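Side-chain contacts in uncharacterized protein (Legionella longbeachae NSW150, PDB 4JZA), which probably hydrolyses the 3-phosphate of phosphatidylinositol 3-phosphate, as a Legionella phosphoinositide phosphatase thought to act at the pathogen-host interface: residues 401-406 and 457-462; 411-416 and 537-542; 171-176 and 391-396. All blocks are in the same frame, centred on the assembly; numbering follows the deposited sequence.

Interaction 1: residues 401-406 and 457-462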
ATOM      1  N   LYS A 401     -16.037  14.499   1.771  1.00 45.37           N
ATOM      2  CA  LYS A 401     -16.676  13.356   1.158  1.00 44.31           C
ATOM      3  C   LYS A 401     -17.331  12.481   2.242  1.00 45.25           C
ATOM      4  O   LYS A 401     -18.375  11.865   2.060  1.00 44.26           O
ATOM      5  CB  LYS A 401     -15.655  12.593   0.386  1.00 40.69           C
ATOM      6  CG  LYS A 401     -16.255  11.443  -0.349  1.00 41.41           C
ATOM      7  CD  LYS A 401     -17.357  11.882  -1.276  1.00 41.38           C
ATOM      8  CE  LYS A 401     -17.715  10.717  -2.175  1.00 42.90           C
ATOM      9  NZ  LYS A 401     -18.828  11.060  -3.119  1.00 43.82           N
ATOM     10  N   VAL A 402     -16.713  12.511   3.394  1.00 44.69           N
ATOM     11  CA  VAL A 402     -17.039  11.644   4.506  1.00 48.84           C
ATOM     12  C   VAL A 402     -18.242  12.234   5.311  1.00 50.97           C
ATOM     13  O   VAL A 402     -18.977  11.526   6.033  1.00 47.76           O
ATOM     14  CB  VAL A 402     -15.681  11.384   5.278  1.00 49.21           C
ATOM     15  CG1 VAL A 402     -15.738  11.609   6.761  1.00 46.91           C
ATOM     16  CG2 VAL A 402     -15.094  10.027   4.904  1.00 51.09           C
HETATM   17  N   MSE A 403     -18.474  13.529   5.134  1.00 51.17           N
HETATM   18  CA  MSE A 403     -19.647  14.183   5.684  1.00 49.85           C
HETATM   19  C   MSE A 403     -20.779  14.211   4.678  1.00 50.33           C
HETATM   20  O   MSE A 403     -21.842  14.776   4.954  1.00 54.76           O
HETATM   21  CB  MSE A 403     -19.245  15.594   6.068  1.00 50.31           C
HETATM   22  CG  MSE A 403     -18.179  15.592   7.150  1.00 53.37           C
HETATM   23 SE   MSE A 403     -18.981  15.045   8.858  0.95 63.47          SE
HETATM   24  CE  MSE A 403     -17.610  13.855   9.579  1.00 57.43           C
ATOM     25  N   GLU A 404     -20.618  13.581   3.521  1.00 48.11           N
ATOM     26  CA  GLU A 404     -21.616  13.761   2.473  1.00 47.67           C
ATOM     27  C   GLU A 404     -23.031  13.358   2.927  1.00 47.65           C
ATOM     28  O   GLU A 404     -23.957  13.949   2.470  1.00 53.34           O
ATOM     29  CB  GLU A 404     -21.211  13.095   1.130  1.00 47.72           C
ATOM     30  CG  GLU A 404     -21.375  11.566   1.047  1.00 49.29           C
ATOM     31  CD  GLU A 404     -20.740  10.933  -0.208  1.00 50.94           C
ATOM     32  OE1 GLU A 404     -20.819  11.555  -1.294  1.00 47.56           O
ATOM     33  OE2 GLU A 404     -20.187   9.796  -0.136  1.00 49.18           O
ATOM     34  N   TYR A 405     -23.206  12.382   3.826  1.00 50.68           N
ATOM     35  CA  TYR A 405     -24.560  11.897   4.188  1.00 46.81           C
ATOM     36  C   TYR A 405     -25.084  12.526   5.449  1.00 47.27           C
ATOM     37  O   TYR A 405     -26.220  12.276   5.871  1.00 50.01           O
ATOM     38  CB  TYR A 405     -24.617  10.394   4.288  1.00 46.28           C
ATOM     39  CG  TYR A 405     -24.647   9.732   2.951  1.00 50.81           C
ATOM     40  CD1 TYR A 405     -25.824   9.658   2.205  1.00 51.96           C
ATOM     41  CD2 TYR A 405     -23.479   9.157   2.404  1.00 57.02           C
ATOM     42  CE1 TYR A 405     -25.855   9.033   0.948  1.00 54.63           C
ATOM     43  CE2 TYR A 405     -23.494   8.524   1.149  1.00 56.73           C
ATOM     44  CZ  TYR A 405     -24.691   8.467   0.432  1.00 58.02           C
ATOM     45  OH  TYR A 405     -24.705   7.866  -0.784  1.00 56.19           O
ATOM     46  N   SER A 406     -24.284  13.397   6.026  1.00 47.48           N
ATOM     47  CA  SER A 406     -24.788  14.286   7.040  1.00 52.32           C
ATOM     48  C   SER A 406     -25.647  15.365   6.378  1.00 60.15           C
ATOM     49  O   SER A 406     -25.648  15.500   5.140  1.00 56.22           O
ATOM     50  CB  SER A 406     -23.622  14.954   7.753  1.00 52.12           C
ATOM     51  OG  SER A 406     -22.943  15.863   6.921  1.00 44.21           O
ATOM     52  N   GLU A 457     -17.227  27.116   9.006  1.00 82.99           N
ATOM     53  CA  GLU A 457     -18.238  27.909   8.294  1.00 84.57           C
ATOM     54  C   GLU A 457     -19.371  27.068   7.745  1.00 72.66           C
ATOM     55  O   GLU A 457     -20.503  27.471   7.773  1.00 70.05           O
ATOM     56  CB  GLU A 457     -17.592  28.646   7.099  1.00103.18           C
ATOM     57  CG  GLU A 457     -16.462  29.632   7.424  1.00110.59           C
ATOM     58  CD  GLU A 457     -16.950  30.880   8.141  1.00115.40           C
ATOM     59  OE1 GLU A 457     -17.592  30.751   9.208  1.00103.17           O
ATOM     60  OE2 GLU A 457     -16.700  31.996   7.631  1.00120.96           O
ATOM     61  N   THR A 458     -19.049  25.911   7.198  1.00 69.01           N
ATOM     62  CA  THR A 458     -20.025  25.106   6.471  1.00 64.13           C
ATOM     63  C   THR A 458     -20.847  24.200   7.366  1.00 62.03           C
ATOM     64  O   THR A 458     -22.009  23.935   7.090  1.00 60.74           O
ATOM     65  CB  THR A 458     -19.270  24.244   5.442  1.00 63.30           C
ATOM     66  OG1 THR A 458     -18.506  25.126   4.600  1.00 58.79           O
ATOM     67  CG2 THR A 458     -20.222  23.329   4.592  1.00 60.03           C
ATOM     68  N   GLN A 459     -20.235  23.720   8.444  1.00 65.74           N
ATOM     69  CA  GLN A 459     -20.807  22.629   9.254  1.00 61.08           C
ATOM     70  C   GLN A 459     -20.057  22.525  10.556  1.00 60.09           C
ATOM     71  O   GLN A 459     -18.820  22.577  10.605  1.00 61.78           O
ATOM     72  CB  GLN A 459     -20.653  21.339   8.478  1.00 59.60           C
ATOM     73  CG  GLN A 459     -21.001  20.062   9.190  1.00 60.47           C
ATOM     74  CD  GLN A 459     -21.066  18.906   8.204  1.00 59.20           C
ATOM     75  OE1 GLN A 459     -20.262  18.839   7.290  1.00 58.66           O
ATOM     76  NE2 GLN A 459     -22.035  18.016   8.367  1.00 56.27           N
ATOM     77  N   SER A 460     -20.774  22.384  11.642  1.00 62.81           N
ATOM     78  CA  SER A 460     -20.042  22.233  12.864  1.00 64.07           C
ATOM     79  C   SER A 460     -19.975  20.728  13.139  1.00 61.37           C
ATOM     80  O   SER A 460     -20.954  19.979  12.904  1.00 55.99           O
ATOM     81  CB  SER A 460     -20.652  23.046  13.979  1.00 61.55           C
ATOM     82  OG  SER A 460     -21.098  22.167  14.934  1.00 66.79           O
ATOM     83  N   ILE A 461     -18.796  20.291  13.591  1.00 59.69           N
ATOM     84  CA  ILE A 461     -18.500  18.866  13.754  1.00 58.85           C
ATOM     85  C   ILE A 461     -17.937  18.576  15.138  1.00 57.18           C
ATOM     86  O   ILE A 461     -17.007  19.265  15.603  1.00 52.50           O
ATOM     87  CB  ILE A 461     -17.478  18.397  12.692  1.00 60.97           C
ATOM     88  CG1 ILE A 461     -18.092  18.499  11.290  1.00 58.88           C
ATOM     89  CG2 ILE A 461     -16.998  16.962  12.955  1.00 60.78           C
ATOM     90  CD1 ILE A 461     -17.073  18.405  10.167  1.00 56.82           C
ATOM     91  N   LEU A 462     -18.491  17.547  15.787  1.00 54.85           N
ATOM     92  CA  LEU A 462     -17.927  17.059  17.052  1.00 57.69           C
ATOM     93  C   LEU A 462     -16.726  16.144  16.798  1.00 53.46           C
ATOM     94  O   LEU A 462     -16.772  15.229  15.994  1.00 53.31           O
ATOM     95  CB  LEU A 462     -18.995  16.342  17.880  1.00 60.73           C
ATOM     96  CG  LEU A 462     -20.142  17.227  18.374  1.00 58.97           C
ATOM     97  CD1 LEU A 462     -21.307  16.368  18.841  1.00 60.26           C
ATOM     98  CD2 LEU A 462     -19.612  18.097  19.493  1.00 60.51           C
TER
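The flat group here is the amide of Gln459, and Ser406 and Met403 meet it at its two ends. At the nitrogen edge lies Ser406 OG, only 5° out of the amide plane; at the oxygen end the Met403 side chain comes in from one side of that plane, with CB 3.6 Å from Gln459 OE1. The motif on the receiving side is a type I beta turn, Met403 to Ser406, at the end of helix 388-402. Opposite it runs the irregular chain 457-462, which leads into the edge strand 462-465 of the mixed sheet of this alpha/beta fold.

Gln459 spans the gap because its CG stands opposite the backbone N (chi1 172°) and the chain beyond stays extended. Its NE2 then donates to Ser406 OG at 2.7 Å. OE1 also takes a weak hydrogen bond from Arg455 NH1, so both ends of the amide are engaged and its rotation should be restrained. Asn408 packs against the same side chain.

Beside the polar link, the first two torsions of selenomethionine Met403 (chi1 -63°, chi2 -72°) bring its SE to Ile461 CD1 at 4.1 Å, the two side chains crossing at a slant, while His545 and Tyr547 of the neighbouring strand 545-549 also touch Met403. A buried apolar patch therefore lies beside the one polar bond joining the segments.

Within segment 401-406, Lys401 NZ forms a salt bridge with Glu404 OE1 at 2.7 Å, and Tyr170 O takes a second bond from the same nitrogen. The turn itself closes on Met403 O, which accepts from Ser406 N at 3.0 Å and also from Ser406 OG, the hydroxyl coming in the carbonyl plane on a lone pair.

Interaction 2: residues 411-416 and 537-542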
ATOM      1  N   LEU A 411     -26.389  17.102  13.868  1.00 58.41           N
ATOM      2  CA  LEU A 411     -25.154  16.775  14.559  1.00 60.32           C
ATOM      3  C   LEU A 411     -24.337  15.757  13.807  1.00 58.94           C
ATOM      4  O   LEU A 411     -24.884  14.865  13.118  1.00 57.37           O
ATOM      5  CB  LEU A 411     -25.445  16.163  15.907  1.00 62.19           C
ATOM      6  CG  LEU A 411     -25.421  17.061  17.113  1.00 64.10           C
ATOM      7  CD1 LEU A 411     -25.307  16.107  18.301  1.00 65.89           C
ATOM      8  CD2 LEU A 411     -24.261  18.050  17.060  1.00 69.90           C
ATOM      9  N   ALA A 412     -23.027  15.870  13.970  1.00 54.06           N
ATOM     10  CA  ALA A 412     -22.111  15.034  13.208  1.00 51.09           C
ATOM     11  C   ALA A 412     -20.887  14.809  14.013  1.00 51.20           C
ATOM     12  O   ALA A 412     -20.277  15.768  14.497  1.00 55.02           O
ATOM     13  CB  ALA A 412     -21.734  15.721  11.928  1.00 48.16           C
ATOM     14  N   ILE A 413     -20.480  13.550  14.117  1.00 50.83           N
ATOM     15  CA  ILE A 413     -19.267  13.234  14.860  1.00 48.33           C
ATOM     16  C   ILE A 413     -18.165  12.769  13.940  1.00 47.28           C
ATOM     17  O   ILE A 413     -18.421  12.090  12.937  1.00 46.75           O
ATOM     18  CB  ILE A 413     -19.537  12.198  15.943  1.00 50.45           C
ATOM     19  CG1 ILE A 413     -18.324  12.095  16.865  1.00 52.65           C
ATOM     20  CG2 ILE A 413     -19.919  10.845  15.352  1.00 51.31           C
ATOM     21  CD1 ILE A 413     -18.679  11.492  18.198  1.00 53.75           C
ATOM     22  N   LEU A 414     -16.944  13.197  14.254  1.00 48.54           N
ATOM     23  CA  LEU A 414     -15.707  12.643  13.657  1.00 46.49           C
ATOM     24  C   LEU A 414     -14.925  11.936  14.747  1.00 45.22           C
ATOM     25  O   LEU A 414     -14.138  12.539  15.480  1.00 42.16           O
ATOM     26  CB  LEU A 414     -14.850  13.752  13.058  1.00 50.40           C
ATOM     27  CG  LEU A 414     -13.789  13.426  12.011  1.00 51.91           C
ATOM     28  CD1 LEU A 414     -13.078  14.683  11.515  1.00 53.17           C
ATOM     29  CD2 LEU A 414     -12.802  12.433  12.569  1.00 51.72           C
ATOM     30  N   GLN A 415     -15.180  10.645  14.888  1.00 46.98           N
ATOM     31  CA  GLN A 415     -14.585   9.877  15.961  1.00 48.72           C
ATOM     32  C   GLN A 415     -13.347   9.150  15.472  1.00 49.44           C
ATOM     33  O   GLN A 415     -13.435   8.266  14.641  1.00 51.70           O
ATOM     34  CB  GLN A 415     -15.594   8.877  16.501  1.00 48.27           C
ATOM     35  CG  GLN A 415     -15.232   8.300  17.850  1.00 50.63           C
ATOM     36  CD  GLN A 415     -16.079   7.107  18.200  1.00 52.33           C
ATOM     37  OE1 GLN A 415     -16.141   6.141  17.452  1.00 58.07           O
ATOM     38  NE2 GLN A 415     -16.734   7.166  19.342  1.00 48.13           N
ATOM     39  N   THR A 416     -12.191   9.535  15.988  1.00 49.05           N
ATOM     40  CA  THR A 416     -10.950   8.930  15.555  1.00 50.56           C
ATOM     41  C   THR A 416     -10.351   8.067  16.643  1.00 50.63           C
ATOM     42  O   THR A 416     -10.316   8.442  17.805  1.00 47.94           O
ATOM     43  CB  THR A 416      -9.916   9.981  15.133  1.00 52.36           C
ATOM     44  OG1 THR A 416      -9.538  10.761  16.266  1.00 50.63           O
ATOM     45  CG2 THR A 416     -10.484  10.883  14.073  1.00 54.67           C
ATOM     46  N   LEU A 537     -23.522   5.725  20.130  1.00 43.94           N
ATOM     47  CA  LEU A 537     -24.912   5.443  20.465  1.00 44.62           C
ATOM     48  C   LEU A 537     -25.644   6.752  20.762  1.00 47.39           C
ATOM     49  O   LEU A 537     -26.798   6.922  20.386  1.00 53.27           O
ATOM     50  CB  LEU A 537     -25.003   4.482  21.633  1.00 42.44           C
ATOM     51  CG  LEU A 537     -24.671   3.015  21.279  1.00 41.83           C
ATOM     52  CD1 LEU A 537     -24.564   2.240  22.575  1.00 39.32           C
ATOM     53  CD2 LEU A 537     -25.638   2.289  20.325  1.00 40.49           C
ATOM     54  N   ILE A 538     -24.956   7.696  21.387  1.00 43.97           N
ATOM     55  CA  ILE A 538     -25.515   9.003  21.608  1.00 43.08           C
ATOM     56  C   ILE A 538     -25.876   9.671  20.298  1.00 46.00           C
ATOM     57  O   ILE A 538     -27.023  10.063  20.102  1.00 50.86           O
ATOM     58  CB  ILE A 538     -24.565   9.870  22.452  1.00 43.27           C
ATOM     59  CG1 ILE A 538     -24.577   9.358  23.899  1.00 44.35           C
ATOM     60  CG2 ILE A 538     -24.996  11.330  22.469  1.00 45.56           C
ATOM     61  CD1 ILE A 538     -23.333   9.736  24.694  1.00 45.70           C
ATOM     62  N   ILE A 539     -24.912   9.794  19.395  1.00 47.87           N
ATOM     63  CA  ILE A 539     -25.170  10.372  18.082  1.00 48.08           C
ATOM     64  C   ILE A 539     -26.305   9.647  17.385  1.00 48.15           C
ATOM     65  O   ILE A 539     -27.206  10.279  16.823  1.00 48.95           O
ATOM     66  CB  ILE A 539     -23.900  10.367  17.200  1.00 48.37           C
ATOM     67  CG1 ILE A 539     -22.829  11.287  17.798  1.00 50.78           C
ATOM     68  CG2 ILE A 539     -24.184  10.875  15.794  1.00 48.49           C
ATOM     69  CD1 ILE A 539     -23.246  12.725  18.047  1.00 50.81           C
ATOM     70  N   LEU A 540     -26.277   8.325  17.424  1.00 48.55           N
ATOM     71  CA  LEU A 540     -27.303   7.569  16.762  1.00 50.25           C
ATOM     72  C   LEU A 540     -28.674   7.809  17.343  1.00 52.74           C
ATOM     73  O   LEU A 540     -29.594   8.003  16.574  1.00 54.50           O
ATOM     74  CB  LEU A 540     -27.003   6.076  16.726  1.00 49.70           C
ATOM     75  CG  LEU A 540     -25.836   5.802  15.789  1.00 48.67           C
ATOM     76  CD1 LEU A 540     -25.267   4.454  16.150  1.00 47.01           C
ATOM     77  CD2 LEU A 540     -26.247   5.856  14.324  1.00 48.18           C
ATOM     78  N   THR A 541     -28.850   7.795  18.659  1.00 55.52           N
ATOM     79  CA  THR A 541     -30.210   7.936  19.149  1.00 57.77           C
ATOM     80  C   THR A 541     -30.677   9.394  18.873  1.00 59.35           C
ATOM     81  O   THR A 541     -31.829   9.605  18.498  1.00 53.14           O
ATOM     82  CB  THR A 541     -30.447   7.426  20.606  1.00 62.01           C
ATOM     83  OG1 THR A 541     -30.243   8.459  21.562  1.00 68.56           O
ATOM     84  CG2 THR A 541     -29.574   6.256  20.943  1.00 62.21           C
ATOM     85  N   ILE A 542     -29.771  10.377  18.949  1.00 55.49           N
ATOM     86  CA  ILE A 542     -30.121  11.732  18.562  1.00 52.49           C
ATOM     87  C   ILE A 542     -30.500  11.774  17.093  1.00 55.56           C
ATOM     88  O   ILE A 542     -31.278  12.605  16.702  1.00 59.46           O
ATOM     89  CB  ILE A 542     -28.989  12.729  18.840  1.00 51.20           C
ATOM     90  CG1 ILE A 542     -28.942  13.027  20.328  1.00 52.35           C
ATOM     91  CG2 ILE A 542     -29.186  14.045  18.120  1.00 50.13           C
ATOM     92  CD1 ILE A 542     -27.718  13.780  20.799  1.00 52.41           C
TER
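Just along the strand from Ile413, whose side chain lies against Ile539, Gln415 NE2 is gripped by two acceptors of helix 524-542, Ser532 O and Glu535 OE1. The other end of the same amide, OE1, takes a hydrogen bond from Gln536 NE2. Strand 412-416 is thus tied to the helix by polar bonds at one end, while the contact between 411-416 and 537-542 is entirely apolar.

Strand alternation sets up the face. Leu411 and Ile413 both point at the helix, whereas Ala412 turns its methyl away. From the helix come Ile539 and Ile542, three residues apart and so on the same side of it.

Ile539 carries most of the packing. Its CG1 sits 3.8 Å from Ile413 CG2, with Ile413 CB at 3.9 Å from the same Ile539 CG1, so the methylene rests on the branch point of the beta-branched neighbour. Ile413 has CG1 opposite its backbone N (chi1 -169°); CG2 makes the nearer contact, and the CG1-CD1 arm also lies alongside Ile539 CG1. Toward the start of the strand, Ile539 CD1 touches Leu411 CD1 at 4.0 Å, the two side chains crossing at about a right angle. Leu411 CD1 is shared: Ile542 CD1 lies 4.2 Å from Leu411 CD1, in a more slanting approach. One leucine methyl therefore spans two helix residues, and Tyr494 touches both Leu411 and Ile542 alongside.

The opposite side of the strand faces other elements, Leu414 reaching Ile461 and Tyr547. Helix 524-542 feeds directly into strand 545-549, which runs parallel to 412-416 beside it and leads to the CX5R loop characteristic of cysteine-based phosphatases. A helix laid over the parallel strands of a mixed sheet in this way is the classic layer packing of an alpha/beta fold.

Interaction 3: residues 171-176 and 391-396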
ATOM      1  N   TYR A 171     -15.513  12.483  -6.225  1.00 48.04           N
ATOM      2  CA  TYR A 171     -16.298  13.695  -6.199  1.00 44.57           C
ATOM      3  C   TYR A 171     -15.981  14.460  -7.494  1.00 47.69           C
ATOM      4  O   TYR A 171     -14.944  14.217  -8.137  1.00 47.01           O
ATOM      5  CB  TYR A 171     -15.965  14.513  -4.950  1.00 43.58           C
ATOM      6  CG  TYR A 171     -14.505  14.753  -4.715  1.00 45.12           C
ATOM      7  CD1 TYR A 171     -13.729  13.787  -4.120  1.00 43.22           C
ATOM      8  CD2 TYR A 171     -13.873  15.955  -5.095  1.00 45.61           C
ATOM      9  CE1 TYR A 171     -12.381  13.985  -3.897  1.00 42.33           C
ATOM     10  CE2 TYR A 171     -12.496  16.144  -4.869  1.00 43.29           C
ATOM     11  CZ  TYR A 171     -11.775  15.145  -4.265  1.00 41.89           C
ATOM     12  OH  TYR A 171     -10.436  15.240  -4.011  1.00 44.25           O
ATOM     13  N   ASP A 172     -16.876  15.355  -7.892  1.00 51.16           N
ATOM     14  CA  ASP A 172     -16.828  15.970  -9.237  1.00 53.47           C
ATOM     15  C   ASP A 172     -15.479  16.621  -9.601  1.00 51.94           C
ATOM     16  O   ASP A 172     -14.951  16.408 -10.709  1.00 49.26           O
ATOM     17  CB  ASP A 172     -17.934  17.017  -9.376  1.00 57.40           C
ATOM     18  CG  ASP A 172     -19.328  16.401  -9.478  1.00 61.48           C
ATOM     19  OD1 ASP A 172     -19.465  15.156  -9.589  1.00 61.88           O
ATOM     20  OD2 ASP A 172     -20.298  17.195  -9.430  1.00 64.56           O
ATOM     21  N   GLN A 173     -14.922  17.403  -8.676  1.00 46.85           N
ATOM     22  CA  GLN A 173     -13.637  18.021  -8.918  1.00 45.61           C
ATOM     23  C   GLN A 173     -12.611  16.982  -9.372  1.00 43.91           C
ATOM     24  O   GLN A 173     -11.938  17.150 -10.381  1.00 45.34           O
ATOM     25  CB  GLN A 173     -13.141  18.820  -7.711  1.00 46.24           C
ATOM     26  CG  GLN A 173     -11.846  19.492  -8.087  1.00 51.52           C
ATOM     27  CD  GLN A 173     -11.255  20.477  -7.087  1.00 57.07           C
ATOM     28  OE1 GLN A 173     -10.531  21.293  -7.450  1.00 56.07           O
ATOM     29  NE2 GLN A 173     -11.458  20.343  -5.886  1.00 54.21           N
ATOM     30  N   LEU A 174     -12.510  15.888  -8.644  1.00 45.68           N
ATOM     31  CA  LEU A 174     -11.516  14.890  -8.950  1.00 46.57           C
ATOM     32  C   LEU A 174     -11.807  14.271 -10.288  1.00 46.15           C
ATOM     33  O   LEU A 174     -10.891  13.977 -11.054  1.00 47.56           O
ATOM     34  CB  LEU A 174     -11.467  13.786  -7.888  1.00 50.92           C
ATOM     35  CG  LEU A 174     -10.359  12.738  -8.163  1.00 51.64           C
ATOM     36  CD1 LEU A 174      -9.048  13.205  -7.570  1.00 52.37           C
ATOM     37  CD2 LEU A 174     -10.709  11.378  -7.608  1.00 54.25           C
ATOM     38  N   LEU A 175     -13.072  14.034 -10.579  1.00 46.47           N
ATOM     39  CA  LEU A 175     -13.406  13.427 -11.881  1.00 47.11           C
ATOM     40  C   LEU A 175     -12.931  14.314 -13.006  1.00 47.92           C
ATOM     41  O   LEU A 175     -12.449  13.800 -14.027  1.00 45.57           O
ATOM     42  CB  LEU A 175     -14.913  13.160 -12.027  1.00 44.88           C
ATOM     43  CG  LEU A 175     -15.489  12.192 -11.005  1.00 44.72           C
ATOM     44  CD1 LEU A 175     -16.936  11.897 -11.292  1.00 43.64           C
ATOM     45  CD2 LEU A 175     -14.699  10.903 -11.050  1.00 45.05           C
ATOM     46  N   ASP A 176     -13.053  15.636 -12.811  1.00 48.40           N
ATOM     47  CA  ASP A 176     -12.632  16.601 -13.816  1.00 51.35           C
ATOM     48  C   ASP A 176     -11.139  16.589 -13.993  1.00 51.30           C
ATOM     49  O   ASP A 176     -10.632  16.564 -15.125  1.00 54.75           O
ATOM     50  CB  ASP A 176     -13.074  18.017 -13.441  1.00 55.92           C
ATOM     51  CG  ASP A 176     -14.584  18.201 -13.522  1.00 59.56           C
ATOM     52  OD1 ASP A 176     -15.283  17.470 -14.296  1.00 59.60           O
ATOM     53  OD2 ASP A 176     -15.064  19.074 -12.772  1.00 60.70           O
ATOM     54  N   GLN A 391      -1.438  18.494   1.110  1.00 50.47           N
ATOM     55  CA  GLN A 391      -1.742  17.757   2.303  1.00 50.49           C
ATOM     56  C   GLN A 391      -3.136  18.113   2.727  1.00 51.90           C
ATOM     57  O   GLN A 391      -3.897  17.262   3.198  1.00 54.42           O
ATOM     58  CB  GLN A 391      -0.721  18.100   3.378  1.00 51.40           C
ATOM     59  CG  GLN A 391      -0.088  16.869   3.953  1.00 50.83           C
ATOM     60  CD  GLN A 391       1.194  17.122   4.682  1.00 51.29           C
ATOM     61  OE1 GLN A 391       2.129  17.656   4.108  1.00 49.26           O
ATOM     62  NE2 GLN A 391       1.263  16.695   5.947  1.00 51.38           N
ATOM     63  N   GLN A 392      -3.477  19.384   2.509  1.00 52.31           N
ATOM     64  CA  GLN A 392      -4.800  19.924   2.819  1.00 48.71           C
ATOM     65  C   GLN A 392      -5.863  19.603   1.761  1.00 45.38           C
ATOM     66  O   GLN A 392      -7.047  19.580   2.056  1.00 44.52           O
ATOM     67  CB  GLN A 392      -4.714  21.443   2.998  1.00 49.10           C
ATOM     68  CG  GLN A 392      -3.885  21.868   4.204  1.00 55.73           C
ATOM     69  CD  GLN A 392      -3.787  23.398   4.386  1.00 61.71           C
ATOM     70  OE1 GLN A 392      -2.940  23.884   5.130  1.00 64.09           O
ATOM     71  NE2 GLN A 392      -4.657  24.154   3.712  1.00 61.84           N
ATOM     72  N   ARG A 393      -5.473  19.441   0.513  1.00 41.66           N
ATOM     73  CA  ARG A 393      -6.453  19.071  -0.491  1.00 42.87           C
ATOM     74  C   ARG A 393      -6.958  17.681  -0.110  1.00 45.98           C
ATOM     75  O   ARG A 393      -8.144  17.438  -0.204  1.00 48.57           O
ATOM     76  CB  ARG A 393      -5.852  19.095  -1.899  1.00 42.27           C
ATOM     77  CG  ARG A 393      -6.621  18.348  -2.968  1.00 42.36           C
ATOM     78  CD  ARG A 393      -7.949  18.975  -3.235  1.00 42.66           C
ATOM     79  NE  ARG A 393      -8.730  18.087  -4.089  1.00 42.64           N
ATOM     80  CZ  ARG A 393      -8.581  17.981  -5.395  1.00 44.71           C
ATOM     81  NH1 ARG A 393      -7.691  18.732  -6.030  1.00 49.53           N
ATOM     82  NH2 ARG A 393      -9.357  17.155  -6.082  1.00 45.60           N
ATOM     83  N   HIS A 394      -6.057  16.787   0.329  1.00 46.90           N
ATOM     84  CA  HIS A 394      -6.437  15.472   0.867  1.00 46.15           C
ATOM     85  C   HIS A 394      -7.383  15.538   2.086  1.00 46.09           C
ATOM     86  O   HIS A 394      -8.465  14.923   2.084  1.00 44.59           O
ATOM     87  CB  HIS A 394      -5.188  14.655   1.217  1.00 44.31           C
ATOM     88  CG  HIS A 394      -4.486  14.101   0.029  1.00 43.99           C
ATOM     89  ND1 HIS A 394      -4.528  12.765  -0.293  1.00 45.50           N
ATOM     90  CD2 HIS A 394      -3.749  14.696  -0.936  1.00 44.42           C
ATOM     91  CE1 HIS A 394      -3.824  12.558  -1.393  1.00 47.31           C
ATOM     92  NE2 HIS A 394      -3.347  13.714  -1.810  1.00 44.87           N
ATOM     93  N   SER A 395      -6.981  16.257   3.129  1.00 44.54           N
ATOM     94  CA  SER A 395      -7.812  16.309   4.309  1.00 45.50           C
ATOM     95  C   SER A 395      -9.134  17.009   4.035  1.00 47.56           C
ATOM     96  O   SER A 395     -10.200  16.517   4.408  1.00 48.08           O
ATOM     97  CB  SER A 395      -7.055  16.911   5.488  1.00 48.69           C
ATOM     98  OG  SER A 395      -6.727  18.261   5.257  1.00 54.44           O
ATOM     99  N   ASP A 396      -9.105  18.120   3.317  1.00 49.19           N
ATOM    100  CA  ASP A 396     -10.365  18.843   3.026  1.00 50.32           C
ATOM    101  C   ASP A 396     -11.298  17.977   2.202  1.00 48.20           C
ATOM    102  O   ASP A 396     -12.471  17.784   2.537  1.00 49.86           O
ATOM    103  CB  ASP A 396     -10.147  20.145   2.206  1.00 54.01           C
ATOM    104  CG  ASP A 396      -9.438  21.285   2.975  1.00 53.84           C
ATOM    105  OD1 ASP A 396      -9.543  21.406   4.222  1.00 54.79           O
ATOM    106  OD2 ASP A 396      -8.781  22.087   2.270  1.00 55.50           O
TER
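Leu174 and Arg393 bring two helices together with their CA atoms 10.7 Å apart, and Tyr171, at the N-cap position of helix 172-183, stands 12.1 Å from Asp396 by the same measure. That spacing is bridged mainly by one long side chain, Arg393, from helix 388-402.

Its guanidinium is met on a face and at an edge. Over the face, the amide of Gln173 lies stacked, the two planes only 9° apart, with Gln173 NE2 3.7 Å above the guanidinium plane and over its centre. At the edge sits the phenol of Tyr171, its ring turned 72° from the guanidinium. Arg393 NH2 donates to Tyr171 OH at 3.0 Å. The one N-H of Arg393 NE is directed to Ser397 OG and only weakly shared with Tyr171 OH, 3.3 Å from that NE. Arg393 approaches the ring near the plane of its rim, so this is no cation-pi stack over the aromatic face; one face of the tyrosine is instead packed by Leu174 CB.

The arginine leaves its helix pointing off to the side, and a bend at its second torsion (chi2 66°) swings the end across to helix 172-183. There its NH1 finds its strongest partner, a salt bridge to Glu177 OE2. The tyrosine hydroxyl is itself tied to Pro346 O, which should limit the movement of the phenol.

Leu174 CD1 adds an apolar touch, 4.2 Å from Arg393 NH2, and Trp309 of helix 308-311 touches both Leu174 and Arg393. Gln173 lies on the solvent side and Leu174 on the buried one. What results is a partly exposed joint in which the N-cap residue of helix 172-183 and nearby Gln173 receive an arginine of helix 388-402, two helices of the alpha/beta fold joined through one guanidinium.

How the interactions relate
Interactions 1 and 2 are neighbours, their centres about 12 Å apart, and they meet through the sheet: Leu462 pairs by its backbone with Ala412 and Leu414, so the loop of 457-462 runs on into the strand beside 411-416. Interaction 3 lies about 15 Å between centres from interaction 1 and shares helix 388-402 with it, a different part of that helix serving each. The chemistry follows place. Interaction 1 is buried and mixes a hydrogen bond from a side-chain amide with apolar packing; interaction 2, partly buried, is purely aliphatic between strand and helix; interaction 3, reaching the solvent, relies on charge, hydroxyl and amide.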